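Local structure of putative membrane anchored protein (Corynebacterium diphtheriae, 3LSO) at residues B[231-236]-B[259-264]. The protein is of unknown function but is probably a secreted, membrane-anchored surface protein built of successive all-beta domains. Sequence-based numbering, arbitrary orientation.
Sequences VNHIAA and SKTITA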
loop_
_atom_site.group_PDB
_atom_site.type_symbol
_atom_site.label_atom_id
_atom_site.label_comp_id
_atom_site.label_asym_id
_atom_site.label_seq_id
_atom_site.Cartn_x
_atom_site.Cartn_y
_atom_site.Cartn_z
ATOM N N VAL B 231 -15.978 -12.718 -0.605
ATOM C CA VAL B 231 -15.570 -12.972 -1.966
ATOM C C VAL B 231 -16.614 -12.260 -2.793
ATOM O O VAL B 231 -17.813 -12.411 -2.540
ATOM C CB VAL B 231 -15.534 -14.476 -2.306
ATOM C CG1 VAL B 231 -15.197 -14.662 -3.753
ATOM C CG2 VAL B 231 -14.501 -15.185 -1.476
ATOM N N ASN B 232 -16.156 -11.458 -3.744
ATOM C CA ASN B 232 -17.047 -10.665 -4.561
ATOM C C ASN B 232 -18.202 -10.070 -3.782
ATOM O O ASN B 232 -19.372 -10.181 -4.165
ATOM C CB ASN B 232 -17.507 -11.462 -5.777
ATOM C CG ASN B 232 -16.475 -11.445 -6.915
ATOM O OD1 ASN B 232 -15.324 -11.015 -6.755
ATOM N ND2 ASN B 232 -16.895 -11.903 -8.068
ATOM N N HIS B 233 -17.827 -9.440 -2.671
ATOM C CA HIS B 233 -18.720 -8.701 -1.759
ATOM C C HIS B 233 -19.838 -9.493 -1.063
ATOM O O HIS B 233 -20.852 -8.923 -0.618
ATOM C CB HIS B 233 -19.244 -7.407 -2.404
ATOM C CG HIS B 233 -18.182 -6.366 -2.617
ATOM N ND1 HIS B 233 -18.421 -5.182 -3.286
ATOM C CD2 HIS B 233 -16.874 -6.340 -2.264
ATOM C CE1 HIS B 233 -17.313 -4.466 -3.322
ATOM N NE2 HIS B 233 -16.360 -5.147 -2.707
ATOM N N ILE B 234 -19.625 -10.797 -0.921
ATOM C CA ILE B 234 -20.575 -11.659 -0.211
ATOM C C ILE B 234 -19.860 -12.478 0.883
ATOM O O ILE B 234 -18.817 -13.075 0.643
ATOM C CB ILE B 234 -21.368 -12.533 -1.232
ATOM C CG1 ILE B 234 -22.435 -11.666 -1.924
ATOM C CG2 ILE B 234 -21.994 -13.746 -0.557
ATOM C CD1 ILE B 234 -22.615 -11.937 -3.437
ATOM N N ALA B 235 -20.420 -12.482 2.085
ATOM C CA ALA B 235 -19.795 -13.125 3.244
ATOM C C ALA B 235 -19.336 -14.551 2.960
ATOM O O ALA B 235 -20.141 -15.434 2.675
ATOM C CB ALA B 235 -20.744 -13.102 4.433
ATOM N N ALA B 236 -18.035 -14.777 3.052
ATOM C CA ALA B 236 -17.501 -16.108 2.830
ATOM C C ALA B 236 -17.373 -16.854 4.138
ATOM O O ALA B 236 -16.368 -16.736 4.826
ATOM C CB ALA B 236 -16.156 -16.036 2.106
ATOM N N SER B 259 -11.461 -12.119 -12.126
ATOM C CA SER B 259 -10.860 -11.309 -11.072
ATOM C C SER B 259 -11.780 -11.412 -9.894
ATOM O O SER B 259 -12.921 -10.962 -9.950
ATOM C CB SER B 259 -10.730 -9.855 -11.474
ATOM O OG SER B 259 -9.758 -9.723 -12.482
ATOM N N LYS B 260 -11.290 -12.030 -8.835
ATOM C CA LYS B 260 -12.054 -12.176 -7.625
ATOM C C LYS B 260 -11.638 -11.105 -6.626
ATOM O O LYS B 260 -10.452 -10.817 -6.476
ATOM C CB LYS B 260 -11.846 -13.575 -7.075
ATOM C CG LYS B 260 -12.119 -14.650 -8.138
ATOM C CD LYS B 260 -13.602 -14.957 -8.266
ATOM C CE LYS B 260 -13.865 -15.898 -9.400
ATOM N NZ LYS B 260 -15.324 -15.957 -9.728
ATOM N N THR B 261 -12.618 -10.478 -5.978
ATOM C CA THR B 261 -12.365 -9.412 -5.017
ATOM C C THR B 261 -12.484 -9.989 -3.621
ATOM O O THR B 261 -13.544 -10.463 -3.221
ATOM C CB THR B 261 -13.373 -8.285 -5.179
ATOM O OG1 THR B 261 -13.172 -7.640 -6.442
ATOM C CG2 THR B 261 -13.158 -7.270 -4.144
ATOM N N ILE B 262 -11.380 -9.980 -2.894
ATOM C CA ILE B 262 -11.375 -10.469 -1.536
ATOM C C ILE B 262 -11.411 -9.268 -0.620
ATOM O O ILE B 262 -10.661 -8.290 -0.810
ATOM C CB ILE B 262 -10.128 -11.313 -1.242
ATOM C CG1 ILE B 262 -9.893 -12.346 -2.353
ATOM C CG2 ILE B 262 -10.232 -11.991 0.115
ATOM C CD1 ILE B 262 -11.071 -13.309 -2.584
ATOM N N THR B 263 -12.306 -9.336 0.364
ATOM C CA THR B 263 -12.434 -8.276 1.345
ATOM C C THR B 263 -12.325 -8.893 2.722
ATOM O O THR B 263 -12.880 -9.982 2.965
ATOM C CB THR B 263 -13.748 -7.512 1.167
ATOM O OG1 THR B 263 -13.832 -7.040 -0.190
ATOM C CG2 THR B 263 -13.797 -6.318 2.104
ATOM N N ALA B 264 -11.568 -8.230 3.597
ATOM C CA ALA B 264 -11.420 -8.638 4.992
ATOM C C ALA B 264 -11.954 -7.517 5.850
ATOM O O ALA B 264 -11.656 -6.332 5.597
ATOM C CB ALA B 264 -9.968 -8.900 5.331
HETATM O O HOH W 1 -15.305 -9.204 -1.516
#
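V231 and N232, where strand 226-231 ends in a type I' turn, meet I262 and T261 of the antiparallel strand 258-267 in the middle five-stranded sheet of the chain; the turn leads on to strand 234-241. V231 faces I262 as a non-hydrogen-bonded antiparallel pair. Their side chains run side by side on one face of the sheet, with CG2 of V231 4.1 Å from CD1 of I262; I262 also packs on I211 of strand 208-214. Past this pair, N232 takes hold of both polar backbone atoms of T261. N232 N donates a bent bond (N-H...O 141°) to T261 O at 2.8 Å. With CG beside its own backbone N (chi1 -82°), the amide swings back to the strand, and OD1 of N232 accepts a nearly straight bond (169°) from T261 N at 2.9 Å. The side-chain carbonyl thus takes the place of a main-chain acceptor where the hairpin turns away. Next to it a water links H233 to the strand: it accepts from H233 N, 2.8 Å away, and donates to T261 O and to T263 OG1. OG1 of T263 also lies at the edge of the H233 imidazole, 3.7 Å from CD2, and E279 OE2 bonds both OG1 and H233 NE2. T261 O therefore receives two hydrogen bonds, and E279 may stabilise a protonated H233, whose ND1 is bonded to P459 O; polar links thus continue the strand pairing into the turn.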